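Local coordinates for hypothetical membrane protein (Corynebacterium glutamicum, PDB 6JSB), which binds heme through an axial tyrosine and probably hands it on within the corynebacterial heme-uptake machinery, at residues A29-I40 against V75-D86; A139-D147 against V159-G169. All coordinates share one frame; numbering follows the deposited sequence. Where two conformers were deposited one is given.

Overall arrangement
Both contacts belong to one large, curled antiparallel sheet, but they lie on opposite sides of the chain's centre, their own centres about 29 Å apart. Interaction 1 is the more peripheral: a short helix end and a loop fold over the end of strand 68-81, side-chain and water-mediated hydrogen bonds do much of the work, and the heme packs against the His80 ring. Interaction 2 pairs neighbouring strands 139-146 and 156-165 mainly through backbone bonds, with polar Thr143, Thr145, Gln162 and Lys164 on one face and mainly apolar Ile144 and Phe146, with Thr163, on the other. Each is partly buried. In the second, the Leu165 side chain lies about 8 Å from the heme, and the Asp147 end is near a calcium ion.

Interaction 1 (A29-I40 against V75-D86); sequences ANGAAYKYHGGI and VHWTGHNHYSGD. With HEM (protoporphyrin IX containing Fe), chain C.
His80 and Tyr34 meet through a nearly straight hydrogen bond, Tyr34 OH lying 2.7 Å from His80 ND1 in the plane of the imidazole. The ring is sandwiched: Ala29 CA packs over one face in a CH-pi contact, and pyrrole ring B of the heme covers the other, with HEM C3B 3.4 Å above the plane. At its remaining nitrogen, NE2, His80 is hydrogen-bonded to Tyr23, the axial ligand of the heme iron. Both ring nitrogens are thus engaged, which fixes the ring's rotation. Tyr34 in turn lays a face over His80 CA, 3.8 Å from the ring centroid.

Further out, Ala29 O takes the His80 N-H at 2.8 Å. Asn30 spans the gap beside it: ND2 donates to a lone pair of Thr78 O at 3.0 Å, almost in its own amide plane, while OD1 accepts from Gly38 N. Gly39 O receives Thr78 N, and Ile40 CG1 lies alongside Trp77 CD1 (3.5 Å). At the far end Lys35 NZ and Tyr36 OH grip Gly85 O from opposite faces of its carbonyl plane.

Water 1 accepts from Asn81 N, with Asn30 OD1 and Tyr36 O also close to it. The heme-side end, Tyr34 and His80, lines part of the heme pocket of an HtaA-family domain, forming a hydrogen-bonded second shell behind the axial Tyr23.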
loop_
_atom_site.group_PDB
_atom_site.type_symbol
_atom_site.label_atom_id
_atom_site.label_comp_id
_atom_site.label_asym_id
_atom_site.label_seq_id
_atom_site.Cartn_x
_atom_site.Cartn_y
_atom_site.Cartn_z
ATOM N N ALA A 29 -13.274 -11.060 -9.770
ATOM C CA ALA A 29 -11.966 -10.837 -10.404
ATOM C C ALA A 29 -11.236 -12.147 -10.723
ATOM O O ALA A 29 -10.338 -12.153 -11.556
ATOM C CB ALA A 29 -11.062 -9.959 -9.501
ATOM N N ASN A 30 -11.545 -13.233 -10.021
ATOM C CA ASN A 30 -10.733 -14.443 -10.151
ATOM C C ASN A 30 -11.632 -15.666 -9.979
ATOM O O ASN A 30 -11.314 -16.577 -9.226
ATOM C CB ASN A 30 -9.585 -14.441 -9.140
ATOM C CG ASN A 30 -8.350 -13.722 -9.672
ATOM O OD1 ASN A 30 -7.819 -14.081 -10.727
ATOM N ND2 ASN A 30 -7.863 -12.690 -8.915
ATOM N N GLY A 31 -12.763 -15.679 -10.691
ATOM C CA GLY A 31 -13.688 -16.829 -10.684
ATOM C C GLY A 31 -13.865 -17.498 -12.034
ATOM O O GLY A 31 -12.945 -17.522 -12.864
ATOM N N ALA A 32 -15.073 -18.020 -12.271
ATOM C CA ALA A 32 -15.291 -18.939 -13.382
ATOM C C ALA A 32 -15.286 -18.257 -14.745
ATOM O O ALA A 32 -15.183 -18.950 -15.769
ATOM C CB ALA A 32 -16.614 -19.690 -13.138
ATOM N N ALA A 33 -15.379 -16.942 -14.808
ATOM C CA ALA A 33 -15.232 -16.289 -16.102
ATOM C C ALA A 33 -13.807 -16.367 -16.657
ATOM O O ALA A 33 -13.633 -16.145 -17.866
ATOM C CB ALA A 33 -15.639 -14.824 -16.030
ATOM N N TYR A 34 -12.793 -16.678 -15.836
ATOM C CA TYR A 34 -11.398 -16.579 -16.254
ATOM C C TYR A 34 -10.706 -17.930 -16.185
ATOM O O TYR A 34 -10.786 -18.620 -15.160
ATOM C CB TYR A 34 -10.670 -15.553 -15.364
ATOM C CG TYR A 34 -11.346 -14.233 -15.483
ATOM C CD1 TYR A 34 -11.385 -13.584 -16.697
ATOM C CD2 TYR A 34 -11.967 -13.633 -14.381
ATOM C CE1 TYR A 34 -12.024 -12.351 -16.842
ATOM C CE2 TYR A 34 -12.613 -12.366 -14.509
ATOM C CZ TYR A 34 -12.647 -11.758 -15.735
ATOM O OH TYR A 34 -13.279 -10.542 -15.899
ATOM N N LYS A 35 -10.013 -18.290 -17.294
ATOM C CA LYS A 35 -9.250 -19.531 -17.340
ATOM C C LYS A 35 -8.065 -19.513 -16.385
ATOM O O LYS A 35 -7.764 -20.535 -15.751
ATOM C CB LYS A 35 -8.751 -19.770 -18.770
ATOM C CG LYS A 35 -7.973 -21.070 -18.923
ATOM C CD LYS A 35 -7.760 -21.346 -20.440
ATOM C CE LYS A 35 -7.300 -22.761 -20.728
ATOM N NZ LYS A 35 -5.908 -22.954 -20.293
ATOM N N TYR A 36 -7.347 -18.383 -16.314
ATOM C CA TYR A 36 -6.168 -18.231 -15.476
ATOM C C TYR A 36 -6.484 -17.271 -14.337
ATOM O O TYR A 36 -7.147 -16.244 -14.539
ATOM C CB TYR A 36 -4.982 -17.673 -16.284
ATOM C CG TYR A 36 -4.521 -18.667 -17.293
ATOM C CD1 TYR A 36 -3.706 -19.731 -16.928
ATOM C CD2 TYR A 36 -4.913 -18.536 -18.603
ATOM C CE1 TYR A 36 -3.296 -20.680 -17.881
ATOM C CE2 TYR A 36 -4.497 -19.470 -19.582
ATOM C CZ TYR A 36 -3.698 -20.521 -19.205
ATOM O OH TYR A 36 -3.298 -21.444 -20.193
ATOM N N HIS A 37 -6.030 -17.610 -13.136
ATOM C CA HIS A 37 -6.357 -16.802 -11.977
ATOM C C HIS A 37 -5.100 -16.198 -11.407
ATOM O O HIS A 37 -4.021 -16.790 -11.518
ATOM C CB HIS A 37 -7.004 -17.658 -10.888
ATOM C CG HIS A 37 -8.402 -18.050 -11.217
ATOM N ND1 HIS A 37 -9.138 -18.922 -10.432
ATOM C CD2 HIS A 37 -9.202 -17.693 -12.246
ATOM C CE1 HIS A 37 -10.329 -19.100 -10.987
ATOM N NE2 HIS A 37 -10.385 -18.379 -12.098
ATOM N N GLY A 38 -5.269 -15.040 -10.786
ATOM C CA GLY A 38 -4.167 -14.396 -10.114
ATOM C C GLY A 38 -4.373 -14.415 -8.612
ATOM O O GLY A 38 -4.764 -15.453 -8.046
ATOM N N GLY A 39 -4.188 -13.294 -7.959
ATOM C CA GLY A 39 -4.341 -13.269 -6.519
ATOM C C GLY A 39 -3.376 -12.244 -5.978
ATOM O O GLY A 39 -3.157 -11.203 -6.608
ATOM N N ILE A 40 -2.886 -12.497 -4.759
ATOM C CA ILE A 40 -2.032 -11.530 -4.070
ATOM C C ILE A 40 -0.679 -12.171 -3.753
ATOM O O ILE A 40 -0.629 -13.286 -3.203
ATOM C CB ILE A 40 -2.734 -11.035 -2.777
ATOM C CG1 ILE A 40 -4.052 -10.332 -3.164
ATOM C CG2 ILE A 40 -1.779 -10.168 -1.896
ATOM C CD1 ILE A 40 -4.882 -9.774 -1.989
ATOM N N VAL A 75 3.456 -5.309 -2.520
ATOM C CA VAL A 75 2.287 -6.188 -2.675
ATOM C C VAL A 75 1.806 -6.097 -4.119
ATOM O O VAL A 75 1.735 -5.002 -4.674
ATOM C CB VAL A 75 1.146 -5.801 -1.716
ATOM C CG1 VAL A 75 -0.050 -6.694 -1.977
ATOM C CG2 VAL A 75 1.613 -5.917 -0.246
ATOM N N HIS A 76 1.459 -7.244 -4.717
ATOM C CA HIS A 76 1.067 -7.295 -6.136
ATOM C C HIS A 76 -0.289 -7.978 -6.201
ATOM O O HIS A 76 -0.413 -9.130 -5.740
ATOM C CB HIS A 76 2.104 -8.127 -6.913
ATOM C CG HIS A 76 1.906 -8.150 -8.394
ATOM N ND1 HIS A 76 2.372 -9.196 -9.166
ATOM C CD2 HIS A 76 1.320 -7.273 -9.243
ATOM C CE1 HIS A 76 2.078 -8.959 -10.440
ATOM N NE2 HIS A 76 1.452 -7.795 -10.521
ATOM N N TRP A 77 -1.291 -7.321 -6.797
ATOM C CA TRP A 77 -2.611 -7.926 -7.002
ATOM C C TRP A 77 -2.837 -8.171 -8.496
ATOM O O TRP A 77 -2.541 -7.288 -9.323
ATOM C CB TRP A 77 -3.725 -6.987 -6.565
ATOM C CG TRP A 77 -3.796 -6.597 -5.106
ATOM C CD1 TRP A 77 -4.726 -7.061 -4.195
ATOM C CD2 TRP A 77 -3.041 -5.572 -4.432
ATOM N NE1 TRP A 77 -4.553 -6.422 -2.985
ATOM C CE2 TRP A 77 -3.504 -5.520 -3.101
ATOM C CE3 TRP A 77 -1.970 -4.723 -4.825
ATOM C CZ2 TRP A 77 -2.984 -4.606 -2.157
ATOM C CZ3 TRP A 77 -1.451 -3.834 -3.911
ATOM C CH2 TRP A 77 -1.945 -3.787 -2.570
ATOM N N THR A 78 -3.421 -9.320 -8.842
ATOM C CA THR A 78 -3.690 -9.608 -10.253
ATOM C C THR A 78 -5.065 -10.258 -10.370
ATOM O O THR A 78 -5.391 -11.186 -9.624
ATOM C CB THR A 78 -2.637 -10.570 -10.857
ATOM O OG1 THR A 78 -2.297 -11.601 -9.934
ATOM C CG2 THR A 78 -1.319 -9.796 -11.167
ATOM N N GLY A 79 -5.854 -9.787 -11.329
ATOM C CA GLY A 79 -7.138 -10.412 -11.632
ATOM C C GLY A 79 -7.637 -10.076 -13.035
ATOM O O GLY A 79 -6.977 -9.389 -13.821
ATOM N N HIS A 80 -8.800 -10.636 -13.386
ATOM C CA HIS A 80 -9.416 -10.391 -14.692
ATOM C C HIS A 80 -8.460 -10.743 -15.838
ATOM O O HIS A 80 -8.248 -9.965 -16.752
ATOM C CB HIS A 80 -9.916 -8.921 -14.839
ATOM C CG HIS A 80 -10.957 -8.551 -13.820
ATOM N ND1 HIS A 80 -12.285 -8.919 -13.943
ATOM C CD2 HIS A 80 -10.861 -7.809 -12.679
ATOM C CE1 HIS A 80 -12.949 -8.455 -12.882
ATOM N NE2 HIS A 80 -12.108 -7.778 -12.113
ATOM N N ASN A 81 -7.994 -11.980 -15.842
ATOM C CA ASN A 81 -7.062 -12.393 -16.880
ATOM C C ASN A 81 -7.749 -12.579 -18.229
ATOM O O ASN A 81 -8.620 -13.435 -18.391
ATOM C CB ASN A 81 -6.343 -13.684 -16.512
ATOM C CG ASN A 81 -5.088 -13.844 -17.347
ATOM O OD1 ASN A 81 -5.185 -14.012 -18.575
ATOM N ND2 ASN A 81 -3.924 -13.716 -16.735
ATOM N N HIS A 82 -7.278 -11.832 -19.222
ATOM C CA HIS A 82 -7.910 -11.757 -20.536
ATOM C C HIS A 82 -7.497 -12.893 -21.462
ATOM O O HIS A 82 -8.010 -12.993 -22.602
ATOM C CB HIS A 82 -7.511 -10.417 -21.127
ATOM C CG HIS A 82 -8.192 -10.076 -22.408
ATOM N ND1 HIS A 82 -9.562 -9.975 -22.512
ATOM C CD2 HIS A 82 -7.690 -9.771 -23.628
ATOM C CE1 HIS A 82 -9.879 -9.643 -23.755
ATOM N NE2 HIS A 82 -8.762 -9.517 -24.450
ATOM N N TYR A 83 -6.548 -13.728 -21.044
ATOM C CA TYR A 83 -5.976 -14.743 -21.940
ATOM C C TYR A 83 -6.634 -16.096 -21.705
ATOM O O TYR A 83 -6.733 -16.534 -20.550
ATOM C CB TYR A 83 -4.467 -14.837 -21.688
ATOM C CG TYR A 83 -3.807 -15.931 -22.477
ATOM C CD1 TYR A 83 -3.601 -15.808 -23.844
ATOM C CD2 TYR A 83 -3.397 -17.075 -21.840
ATOM C CE1 TYR A 83 -2.971 -16.847 -24.584
ATOM C CE2 TYR A 83 -2.781 -18.107 -22.534
ATOM C CZ TYR A 83 -2.570 -18.005 -23.901
ATOM O OH TYR A 83 -1.980 -19.060 -24.572
ATOM N N SER A 84 -7.043 -16.776 -22.793
ATOM C CA SER A 84 -7.716 -18.064 -22.610
ATOM C C SER A 84 -7.104 -19.153 -23.481
ATOM O O SER A 84 -7.739 -20.200 -23.703
ATOM C CB SER A 84 -9.215 -17.944 -22.891
ATOM O OG SER A 84 -9.448 -17.395 -24.160
ATOM N N GLY A 85 -5.894 -18.933 -23.986
ATOM C CA GLY A 85 -5.146 -19.958 -24.699
ATOM C C GLY A 85 -4.567 -20.992 -23.738
ATOM O O GLY A 85 -4.878 -21.022 -22.547
ATOM N N ASP A 86 -3.717 -21.869 -24.285
ATOM C CA ASP A 86 -3.177 -23.011 -23.541
ATOM C C ASP A 86 -1.736 -22.806 -23.138
ATOM O O ASP A 86 -1.146 -23.700 -22.526
ATOM C CB ASP A 86 -3.296 -24.321 -24.382
ATOM C CG ASP A 86 -4.719 -24.629 -24.750
ATOM O OD1 ASP A 86 -4.986 -24.834 -25.941
ATOM O OD2 ASP A 86 -5.573 -24.593 -23.837
HETATM C CHA HEM C . -14.998 -3.459 -8.298
HETATM C CHB HEM C . -15.446 -5.844 -12.494
HETATM C CHC HEM C . -11.118 -4.036 -13.874
HETATM C CHD HEM C . -10.539 -1.914 -9.497
HETATM C C1A HEM C . -15.506 -4.187 -9.356
HETATM C C2A HEM C . -16.863 -4.700 -9.393
HETATM C C3A HEM C . -17.020 -5.385 -10.550
HETATM C C4A HEM C . -15.746 -5.295 -11.262
HETATM C CMA HEM C . -18.294 -6.129 -11.056
HETATM C CAA HEM C . -17.902 -4.460 -8.278
HETATM C CBA HEM C . -17.898 -5.634 -7.309
HETATM C CGA HEM C . -18.646 -5.247 -6.053
HETATM O O1A HEM C . -18.845 -6.144 -5.187
HETATM O O2A HEM C . -19.020 -4.037 -5.928
HETATM C C1B HEM C . -14.318 -5.568 -13.216
HETATM C C2B HEM C . -14.033 -6.079 -14.557
HETATM C C3B HEM C . -12.847 -5.580 -14.948
HETATM C C4B HEM C . -12.307 -4.753 -13.861
HETATM C CMB HEM C . -15.032 -6.992 -15.325
HETATM C CAB HEM C . -12.067 -5.797 -16.279
HETATM C CBB HEM C . -12.304 -6.850 -17.067
HETATM C C1C HEM C . -10.567 -3.311 -12.812
HETATM C C2C HEM C . -9.280 -2.657 -12.819
HETATM C C3C HEM C . -9.081 -2.103 -11.599
HETATM C C4C HEM C . -10.283 -2.338 -10.803
HETATM C CMC HEM C . -8.251 -2.708 -13.978
HETATM C CAC HEM C . -7.798 -1.380 -11.227
HETATM C CBC HEM C . -7.390 -1.426 -9.967
HETATM C C1D HEM C . -11.714 -2.150 -8.815
HETATM C C2D HEM C . -12.002 -1.653 -7.488
HETATM C C3D HEM C . -13.235 -2.067 -7.128
HETATM C C4D HEM C . -13.766 -2.868 -8.218
HETATM C CMD HEM C . -11.034 -0.740 -6.705
HETATM C CAD HEM C . -13.946 -1.757 -5.774
HETATM C CBD HEM C . -13.693 -2.982 -4.857
HETATM C CGD HEM C . -14.344 -2.678 -3.510
HETATM O O1D HEM C . -15.621 -2.731 -3.463
HETATM O O2D HEM C . -13.564 -2.373 -2.542
HETATM N NA HEM C . -14.823 -4.545 -10.537
HETATM N NB HEM C . -13.234 -4.811 -12.826
HETATM N NC HEM C . -11.160 -3.072 -11.569
HETATM N ND HEM C . -12.796 -2.894 -9.199
HETATM FE FE HEM C . -12.808 -4.000 -10.966
HETATM O O HOH W 1 -8.109 -13.874 -13.611
HETATM O O HOH W 2 -4.998 -25.471 -21.307
HETATM O O HOH W 3 -7.987 -16.295 -18.212
#

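Interaction 2 (A139-D147 against V159-G169); sequences AELATITFD and VTGQTKLTATG
Glu140 O accepts a 2.7 Å hydrogen bond from Thr166 OG1, at the end of the pairing where segment 159-169 turns from strand into helix. That hydroxyl, with chi1 at 63° between the backbone N and the carbonyl carbon, also accepts from Gly169 N (3.0 Å), so the N-cap of helix 167-172 is itself tied to the neighbouring strand. Leu141 O takes Thr166 N, which comes from above its carbonyl plane. Leu141 CD1 crosses to Leu165 CD1 at 4.0 Å and also meets Gly169 CA, where the glycine lets the helix start close to the strand; Leu165 goes on to touch Tyr177, a heme-binding residue.

Leu141 and Ala142 both face Leu115 of the next strand, a classic beta bulge. Ala142 also forms a non-hydrogen-bonded pair with Leu165, and Thr143 follows, joined to Lys164 by two backbone bonds. Water 4 links Thr143 OG1 to Lys164 O. The two strands form a beta hairpin within the curled antiparallel sheet of this HtaA-family domain, their axes running 145° apart in direction.

Ile144, opposite Thr163 in a non-hydrogen-bonded pair, sends CG2 to Gly161 CA (3.8 Å) and over a face of the Phe146 ring. Thr145 pairs with Gln162 on the same face as Thr143 and Lys164, its N-H going to Gln162 O at 2.9 Å. Phe146 sits across from Gly161, whose lack of a side chain makes room for Ile144 CG2 and the ring: the CA atoms of Phe146 and Gly161 are 3.9 Å apart. The Phe146 side chain also touches Val106, Phe108 and Leu188. Asp147 N donates to Thr160 O nearly along the C=O axis, and the Asp147 side chain lies about 5 Å from a bound calcium ion.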
loop_
_atom_site.group_PDB
_atom_site.type_symbol
_atom_site.label_atom_id
_atom_site.label_comp_id
_atom_site.label_asym_id
_atom_site.label_seq_id
_atom_site.Cartn_x
_atom_site.Cartn_y
_atom_site.Cartn_z
ATOM N N ALA A 139 4.315 8.451 -5.102
ATOM C CA ALA A 139 3.149 9.253 -5.438
ATOM C C ALA A 139 2.206 9.353 -4.241
ATOM O O ALA A 139 2.098 8.420 -3.446
ATOM C CB ALA A 139 2.432 8.627 -6.624
ATOM N N GLU A 140 1.438 10.472 -4.160
ATOM C CA GLU A 140 0.494 10.632 -3.031
ATOM C C GLU A 140 -0.765 9.815 -3.301
ATOM O O GLU A 140 -1.597 10.216 -4.126
ATOM C CB GLU A 140 0.122 12.104 -2.846
ATOM C CG GLU A 140 1.337 12.949 -2.602
ATOM C CD GLU A 140 0.974 14.462 -2.425
ATOM O OE1 GLU A 140 1.929 15.213 -2.251
ATOM O OE2 GLU A 140 -0.237 14.828 -2.364
ATOM N N LEU A 141 -0.914 8.703 -2.568
ATOM C CA LEU A 141 -2.058 7.823 -2.726
ATOM C C LEU A 141 -3.189 8.229 -1.803
ATOM O O LEU A 141 -4.360 8.092 -2.173
ATOM C CB LEU A 141 -1.627 6.393 -2.401
ATOM C CG LEU A 141 -2.767 5.374 -2.511
ATOM C CD1 LEU A 141 -3.154 5.099 -3.942
ATOM C CD2 LEU A 141 -2.369 4.033 -1.802
ATOM N N ALA A 142 -2.876 8.683 -0.584
ATOM C CA ALA A 142 -3.939 8.947 0.381
ATOM C C ALA A 142 -3.504 10.050 1.308
ATOM O O ALA A 142 -2.294 10.193 1.583
ATOM C CB ALA A 142 -4.296 7.673 1.229
ATOM N N THR A 143 -4.494 10.775 1.864
ATOM C CA THR A 143 -4.232 11.672 2.990
ATOM C C THR A 143 -4.583 10.941 4.274
ATOM O O THR A 143 -5.304 9.947 4.247
ATOM C CB THR A 143 -5.037 12.971 2.899
ATOM O OG1 THR A 143 -6.409 12.651 2.765
ATOM C CG2 THR A 143 -4.578 13.769 1.649
ATOM N N ILE A 144 -3.976 11.388 5.389
ATOM C CA ILE A 144 -4.107 10.639 6.648
ATOM C C ILE A 144 -4.452 11.613 7.754
ATOM O O ILE A 144 -3.888 12.716 7.810
ATOM C CB ILE A 144 -2.786 9.935 7.042
ATOM C CG1 ILE A 144 -2.203 9.155 5.871
ATOM C CG2 ILE A 144 -3.064 8.990 8.230
ATOM C CD1 ILE A 144 -0.761 8.580 6.160
ATOM N N THR A 145 -5.352 11.202 8.647
ATOM C CA THR A 145 -5.554 11.909 9.902
ATOM C C THR A 145 -5.253 10.907 11.009
ATOM O O THR A 145 -5.818 9.800 11.041
ATOM C CB THR A 145 -6.970 12.483 10.026
ATOM O OG1 THR A 145 -7.243 13.337 8.904
ATOM C CG2 THR A 145 -7.126 13.291 11.335
ATOM N N PHE A 146 -4.339 11.277 11.889
ATOM C CA PHE A 146 -3.950 10.389 12.993
ATOM C C PHE A 146 -4.737 10.707 14.264
ATOM O O PHE A 146 -5.205 11.845 14.484
ATOM C CB PHE A 146 -2.456 10.523 13.292
ATOM C CG PHE A 146 -1.563 10.025 12.173
ATOM C CD1 PHE A 146 -1.386 8.691 11.964
ATOM C CD2 PHE A 146 -0.899 10.971 11.332
ATOM C CE1 PHE A 146 -0.562 8.226 10.902
ATOM C CE2 PHE A 146 -0.064 10.478 10.296
ATOM C CZ PHE A 146 0.072 9.119 10.117
ATOM N N ASP A 147 -4.766 9.706 15.193
ATOM C CA ASP A 147 -5.476 9.890 16.458
ATOM C C ASP A 147 -4.657 10.643 17.479
ATOM O O ASP A 147 -5.171 10.949 18.572
ATOM C CB ASP A 147 -5.978 8.528 17.040
ATOM C CG ASP A 147 -4.905 7.494 17.233
ATOM O OD1 ASP A 147 -3.709 7.806 17.213
ATOM O OD2 ASP A 147 -5.273 6.295 17.456
ATOM N N VAL A 159 0.167 4.469 16.914
ATOM C CA VAL A 159 -0.773 5.525 16.525
ATOM C C VAL A 159 -1.465 5.050 15.251
ATOM O O VAL A 159 -0.794 4.540 14.349
ATOM C CB VAL A 159 -0.044 6.870 16.267
ATOM C CG1 VAL A 159 -0.997 7.891 15.648
ATOM C CG2 VAL A 159 0.576 7.410 17.539
ATOM N N THR A 160 -2.800 5.254 15.150
ATOM C CA THR A 160 -3.555 4.859 13.972
ATOM C C THR A 160 -4.092 6.083 13.260
ATOM O O THR A 160 -4.495 7.045 13.919
ATOM C CB THR A 160 -4.706 3.935 14.388
ATOM O OG1 THR A 160 -4.060 2.717 14.851
ATOM C CG2 THR A 160 -5.562 3.613 13.206
ATOM N N GLY A 161 -4.027 6.034 11.940
ATOM C CA GLY A 161 -4.605 7.088 11.098
ATOM C C GLY A 161 -5.645 6.588 10.112
ATOM O O GLY A 161 -5.543 5.458 9.583
ATOM N N GLN A 162 -6.712 7.391 9.931
ATOM C CA GLN A 162 -7.701 7.139 8.879
ATOM C C GLN A 162 -7.099 7.640 7.574
ATOM O O GLN A 162 -6.407 8.668 7.571
ATOM C CB GLN A 162 -9.042 7.865 9.141
ATOM C CG GLN A 162 -9.928 7.189 10.221
ATOM C CD GLN A 162 -11.223 7.929 10.496
ATOM O OE1 GLN A 162 -12.183 7.867 9.700
ATOM N NE2 GLN A 162 -11.262 8.653 11.611
ATOM N N THR A 163 -7.395 6.950 6.466
ATOM C CA THR A 163 -6.852 7.291 5.146
ATOM C C THR A 163 -7.988 7.585 4.180
ATOM O O THR A 163 -9.056 6.969 4.256
ATOM C CB THR A 163 -6.042 6.143 4.570
ATOM O OG1 THR A 163 -6.876 4.964 4.569
ATOM C CG2 THR A 163 -4.819 5.811 5.511
ATOM N N LYS A 164 -7.733 8.535 3.260
ATOM C CA LYS A 164 -8.686 8.889 2.207
ATOM C C LYS A 164 -7.942 9.016 0.880
ATOM O O LYS A 164 -6.915 9.665 0.817
ATOM C CB LYS A 164 -9.406 10.208 2.533
ATOM C CG LYS A 164 -10.452 9.983 3.707
ATOM C CD LYS A 164 -11.188 11.286 3.986
ATOM C CE LYS A 164 -12.392 11.079 4.951
ATOM N NZ LYS A 164 -12.106 10.104 6.042
ATOM N N LEU A 165 -8.496 8.417 -0.161
ATOM C CA LEU A 165 -7.869 8.380 -1.483
ATOM C C LEU A 165 -7.738 9.788 -2.048
ATOM O O LEU A 165 -8.674 10.597 -1.995
ATOM C CB LEU A 165 -8.761 7.547 -2.410
ATOM C CG LEU A 165 -8.162 7.120 -3.753
ATOM C CD1 LEU A 165 -7.054 6.058 -3.478
ATOM C CD2 LEU A 165 -9.350 6.502 -4.568
ATOM N N THR A 166 -6.585 10.052 -2.660
ATOM C CA THR A 166 -6.386 11.305 -3.369
ATOM C C THR A 166 -6.897 11.230 -4.815
ATOM O O THR A 166 -7.201 10.154 -5.360
ATOM C CB THR A 166 -4.897 11.652 -3.430
ATOM O OG1 THR A 166 -4.239 10.625 -4.180
ATOM C CG2 THR A 166 -4.251 11.787 -2.065
ATOM N N ALA A 167 -6.927 12.406 -5.458
ATOM C CA ALA A 167 -7.204 12.421 -6.900
ATOM C C ALA A 167 -6.214 11.570 -7.683
ATOM O O ALA A 167 -6.584 10.932 -8.685
ATOM C CB ALA A 167 -7.189 13.872 -7.401
ATOM N N THR A 168 -4.937 11.569 -7.292
ATOM C CA THR A 168 -3.976 10.677 -7.962
ATOM C C THR A 168 -4.362 9.224 -7.774
ATOM O O THR A 168 -4.300 8.401 -8.707
ATOM C CB THR A 168 -2.571 10.944 -7.392
ATOM O OG1 THR A 168 -2.177 12.239 -7.780
ATOM C CG2 THR A 168 -1.530 9.924 -7.928
ATOM N N GLY A 169 -4.778 8.886 -6.557
ATOM C CA GLY A 169 -5.125 7.494 -6.250
ATOM C C GLY A 169 -6.361 7.021 -6.994
ATOM O O GLY A 169 -6.515 5.825 -7.235
HETATM O O HOH W 4 -7.706 12.642 0.196
HETATM O O HOH W 5 -8.108 11.053 6.503
#